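Side-chain contacts in adenylate kinase (Schistosoma mansoni, PDB 3UMF), which catalyses the reversible transfer of a phosphoryl group between adenine nucleotides, interconverting ATP and AMP with two molecules of ADP: residues Y116-E119 against L120-I124; D140-E143 against E144-R147. One frame throughout, in Å; residues are numbered along the deposited sequence.

Interaction 1. Residues Y116-E119 against L120-I124; sequences YPRE and LDQGI
Gln122 reaches back from the first turn of helix 120-129 to the loop that leads into it. Its OE1 takes the N-H of Arg118 at 2.7 Å (N to OE1), the donor standing 31° out of the amide plane, and a second, weak bond comes from Glu119 N. One side-chain oxygen thus ties down two consecutive peptide N-H groups. Chi1 of -59° sets CG beside the backbone N, and the extended chain then spans back to them. Glu119 is the N-cap residue; its O receives weak bonds from Gln122 N (3.2 Å) and Gly123 N (3.4 Å). Asp121 OD1 curls onto the N-H of the next residue, Gln122, in a weak, bent bond (2.6 Å, OD1 to N).

The Gln122 amide and Tyr116 ring are nearly parallel (7°) but laterally offset, the glutamine crossing at the CE1/CZ rim with CB 3.6 Å from Tyr116 CZ. Pro117, joined by a cis peptide bond, lays CB over one ring face and against Gln122 CB (3.6 Å), while its CG meets Gly123 CA. The Asp-Gly-Tyr-Pro-Arg sequence ending at Arg118 matches the AMP-site loop of adenylate kinases, so Arg118 and Gln122 probably belong to that site. The loop follows strand 110-114; Tyr116 and Gln122 both touch Leu90 of helix 90-104, and Pro117 packs on Val181 of helix 179-186.

Interaction 2. Residues D140-E143 against E144-R147; sequences DVSE and EVMR
Glu143 and Arg147 lie side by side, one helical turn apart, and point the same way. Along Glu143, CB leaves the helix before the chain extends. CG, placed opposite the backbone N by a chi1 of -172°, lies near the methyl CE of Met146 (4.0 Å) and near NE of Arg147. The extended chain then brings the carboxylate beside the guanidinium. OE2 receives both Arg147 NH2, at 2.8 Å, and Arg147 NE, at 3.2 Å, in a side-on salt bridge. It lies in the guanidinium plane at its edge and meets both donors on its anti side, the NH2 bond leaning 25° out of the carboxylate plane. The other oxygen, OE1, is held in a salt bridge by Arg172 NE of helix 161-177, so both carboxylate oxygens are occupied and the group's rotation is restricted; the two arginines probably favour its charged form. Closer to the backbone, Arg147 CG rests 3.2 Å from Glu143 O, the atom that also accepts Arg147 N.

At the helix start Ser142 OG accepts Val145 N at 3.1 Å in a nearly straight bond (160°). OG also shares a water with Glu144 OE1, weakly on the glutamate side; Glu144 bends at chi2 to bring its carboxylate back toward the serine. Ser142 O receives Met146 N, opening the regular helical pattern. Val141 CG1 and Val145 CG1 touch at 3.9 Å, their side chains crossing at about a right angle and joining the residue before the cap to the first turn. The arrangement is a serine N-cap with a hydrophobic contact beside it, followed by an i to i+4 glutamate-arginine salt bridge, where strand 135-140 of the parallel sheet passes into helix 143-150.

Interactions 1 and 2 are two helix starts at the ends of strands of the same parallel sheet: residues 116-124 follow strand 110-114, whereas residues 140-147 begin at the last residue of strand 135-140; strand 30-35 runs between these two strands. Interaction 1 is probably part of the AMP site, as in relatives, whereas interaction 2 is a surface helix start about 23 Å away, centre to centre; their nearest atoms are about 13 Å apart. Helix 161-177 meets both, through Phe174 and Leu177 at interaction 1 and through Val168, Phe171 and Arg172 at interaction 2. Interaction 1 is the more buried, its centre about 10 Å from that of the chain against about 19 Å for interaction 2.

Interaction 1. Residues Y116-E119 against L120-I124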
loop_
_atom_site.group_PDB
_atom_site.type_symbol
_atom_site.label_atom_id
_atom_site.label_comp_id
_atom_site.label_asym_id
_atom_site.label_seq_id
_atom_site.Cartn_x
_atom_site.Cartn_y
_atom_site.Cartn_z
ATOM N N TYR A 116 0.146 1.121 1.945
ATOM C CA TYR A 116 -0.592 1.832 2.985
ATOM C C TYR A 116 -1.665 0.910 3.554
ATOM O O TYR A 116 -2.277 0.152 2.807
ATOM C CB TYR A 116 -1.236 3.094 2.395
ATOM C CG TYR A 116 -1.793 4.070 3.413
ATOM C CD1 TYR A 116 -1.051 5.170 3.828
ATOM C CD2 TYR A 116 -3.067 3.904 3.946
ATOM C CE1 TYR A 116 -1.558 6.069 4.755
ATOM C CE2 TYR A 116 -3.580 4.798 4.873
ATOM C CZ TYR A 116 -2.821 5.879 5.273
ATOM O OH TYR A 116 -3.327 6.770 6.195
ATOM N N PRO A 117 -1.887 0.954 4.881
ATOM C CA PRO A 117 -1.140 1.733 5.872
ATOM C C PRO A 117 0.064 0.958 6.396
ATOM O O PRO A 117 0.004 -0.263 6.523
ATOM C CB PRO A 117 -2.158 1.901 6.997
ATOM C CG PRO A 117 -2.938 0.631 6.959
ATOM C CD PRO A 117 -3.007 0.224 5.502
ATOM N N ARG A 118 1.145 1.663 6.708
ATOM C CA ARG A 118 2.332 1.016 7.253
ATOM C C ARG A 118 2.256 0.929 8.776
ATOM O O ARG A 118 2.940 0.114 9.393
ATOM C CB ARG A 118 3.597 1.758 6.814
ATOM C CG ARG A 118 3.820 1.764 5.304
ATOM C CD ARG A 118 5.037 2.597 4.916
ATOM N NE ARG A 118 6.283 2.041 5.437
ATOM C CZ ARG A 118 7.065 1.196 4.771
ATOM N NH1 ARG A 118 6.735 0.802 3.549
ATOM N NH2 ARG A 118 8.182 0.745 5.327
ATOM N N GLU A 119 1.419 1.772 9.374
ATOM C CA GLU A 119 1.255 1.800 10.825
ATOM C C GLU A 119 -0.225 1.858 11.213
ATOM O O GLU A 119 -1.073 2.244 10.406
ATOM C CB GLU A 119 2.036 2.970 11.436
ATOM C CG GLU A 119 3.541 2.904 11.180
ATOM C CD GLU A 119 4.299 4.104 11.719
ATOM O OE1 GLU A 119 4.087 4.466 12.896
ATOM O OE2 GLU A 119 5.114 4.678 10.966
ATOM N N LEU A 120 -0.525 1.478 12.452
ATOM C CA LEU A 120 -1.906 1.338 12.905
ATOM C C LEU A 120 -2.694 2.648 12.876
ATOM O O LEU A 120 -3.875 2.657 12.521
ATOM C CB LEU A 120 -1.949 0.721 14.307
ATOM C CG LEU A 120 -3.331 0.313 14.819
ATOM C CD1 LEU A 120 -4.056 -0.493 13.762
ATOM C CD2 LEU A 120 -3.211 -0.483 16.108
ATOM N N ASP A 121 -2.046 3.749 13.249
ATOM C CA ASP A 121 -2.711 5.049 13.266
ATOM C C ASP A 121 -3.169 5.454 11.869
ATOM O O ASP A 121 -4.238 6.039 11.705
ATOM C CB ASP A 121 -1.805 6.123 13.883
ATOM C CG ASP A 121 -0.455 6.228 13.189
ATOM O OD1 ASP A 121 -0.164 5.402 12.299
ATOM O OD2 ASP A 121 0.324 7.137 13.545
ATOM N N GLN A 122 -2.361 5.120 10.867
ATOM C CA GLN A 122 -2.686 5.419 9.475
ATOM C C GLN A 122 -3.956 4.698 9.028
ATOM O O GLN A 122 -4.779 5.262 8.306
ATOM C CB GLN A 122 -1.516 5.035 8.561
ATOM C CG GLN A 122 -0.210 5.749 8.872
ATOM C CD GLN A 122 0.933 5.276 7.993
ATOM O OE1 GLN A 122 0.788 4.323 7.227
ATOM N NE2 GLN A 122 2.076 5.944 8.096
ATOM N N GLY A 123 -4.109 3.451 9.467
ATOM C CA GLY A 123 -5.254 2.644 9.087
ATOM C C GLY A 123 -6.552 3.110 9.720
ATOM O O GLY A 123 -7.549 3.325 9.029
ATOM N N ILE A 124 -6.536 3.268 11.039
ATOM C CA ILE A 124 -7.726 3.670 11.781
ATOM C C ILE A 124 -8.214 5.065 11.379
ATOM O O ILE A 124 -9.407 5.261 11.136
ATOM C CB ILE A 124 -7.485 3.599 13.309
ATOM C CG1 ILE A 124 -7.326 2.137 13.746
ATOM C CG2 ILE A 124 -8.628 4.253 14.070
ATOM C CD1 ILE A 124 -6.772 1.972 15.144
#

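Interaction 2. Residues D140-E143 against E144-R147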
loop_
_atom_site.group_PDB
_atom_site.type_symbol
_atom_site.label_atom_id
_atom_site.label_comp_id
_atom_site.label_asym_id
_atom_site.label_seq_id
_atom_site.Cartn_x
_atom_site.Cartn_y
_atom_site.Cartn_z
ATOM N N ASP A 140 3.196 -11.700 1.598
ATOM C CA ASP A 140 4.106 -12.157 2.637
ATOM C C ASP A 140 5.234 -13.025 2.094
ATOM O O ASP A 140 4.995 -13.981 1.356
ATOM C CB ASP A 140 3.320 -12.937 3.696
ATOM C CG ASP A 140 4.193 -13.410 4.844
ATOM O OD1 ASP A 140 4.970 -12.592 5.384
ATOM O OD2 ASP A 140 4.102 -14.602 5.208
ATOM N N VAL A 141 6.466 -12.684 2.463
ATOM C CA VAL A 141 7.615 -13.539 2.179
ATOM C C VAL A 141 8.486 -13.679 3.424
ATOM O O VAL A 141 8.574 -12.759 4.236
ATOM C CB VAL A 141 8.476 -13.001 1.009
ATOM C CG1 VAL A 141 7.718 -13.101 -0.304
ATOM C CG2 VAL A 141 8.917 -11.565 1.275
ATOM N N SER A 142 9.120 -14.836 3.574
ATOM C CA SER A 142 10.047 -15.068 4.675
ATOM C C SER A 142 11.364 -14.368 4.376
ATOM O O SER A 142 11.611 -13.962 3.238
ATOM C CB SER A 142 10.288 -16.564 4.860
ATOM O OG SER A 142 10.996 -17.089 3.751
ATOM N N GLU A 143 12.210 -14.218 5.390
ATOM C CA GLU A 143 13.515 -13.600 5.189
ATOM C C GLU A 143 14.348 -14.439 4.225
ATOM O O GLU A 143 15.085 -13.904 3.399
ATOM C CB GLU A 143 14.246 -13.428 6.524
ATOM C CG GLU A 143 15.528 -12.619 6.433
ATOM C CD GLU A 143 16.169 -12.387 7.785
ATOM O OE1 GLU A 143 15.482 -11.868 8.692
ATOM O OE2 GLU A 143 17.361 -12.728 7.950
ATOM N N GLU A 144 14.198 -15.759 4.330
ATOM C CA GLU A 144 14.904 -16.714 3.480
ATOM C C GLU A 144 14.545 -16.548 2.001
ATOM O O GLU A 144 15.415 -16.602 1.128
ATOM C CB GLU A 144 14.592 -18.148 3.926
ATOM C CG GLU A 144 14.790 -18.412 5.420
ATOM C CD GLU A 144 13.522 -18.215 6.242
ATOM O OE1 GLU A 144 12.790 -19.207 6.460
ATOM O OE2 GLU A 144 13.258 -17.073 6.682
ATOM N N VAL A 145 13.257 -16.362 1.725
ATOM C CA VAL A 145 12.783 -16.132 0.361
ATOM C C VAL A 145 13.307 -14.805 -0.194
ATOM O O VAL A 145 13.758 -14.739 -1.336
ATOM C CB VAL A 145 11.240 -16.160 0.290
ATOM C CG1 VAL A 145 10.743 -15.529 -0.999
ATOM C CG2 VAL A 145 10.730 -17.593 0.424
ATOM N N MET A 146 13.242 -13.753 0.616
ATOM C CA MET A 146 13.781 -12.452 0.228
ATOM C C MET A 146 15.263 -12.537 -0.142
ATOM O O MET A 146 15.685 -11.992 -1.163
ATOM C CB MET A 146 13.560 -11.424 1.344
ATOM C CG MET A 146 14.168 -10.045 1.093
ATOM S SD MET A 146 15.923 -9.902 1.511
ATOM C CE MET A 146 15.911 -10.193 3.283
ATOM N N ARG A 147 16.048 -13.215 0.695
ATOM C CA ARG A 147 17.483 -13.390 0.456
ATOM C C ARG A 147 17.771 -14.122 -0.855
ATOM O O ARG A 147 18.661 -13.733 -1.613
ATOM C CB ARG A 147 18.129 -14.169 1.614
ATOM C CG ARG A 147 18.207 -13.433 2.951
ATOM C CD ARG A 147 18.808 -14.343 4.022
ATOM N NE ARG A 147 18.914 -13.706 5.333
ATOM C CZ ARG A 147 20.027 -13.156 5.809
ATOM N NH1 ARG A 147 21.134 -13.161 5.080
ATOM N NH2 ARG A 147 20.035 -12.601 7.015
HETATM O O HOH W 1 11.530 -19.904 3.689
#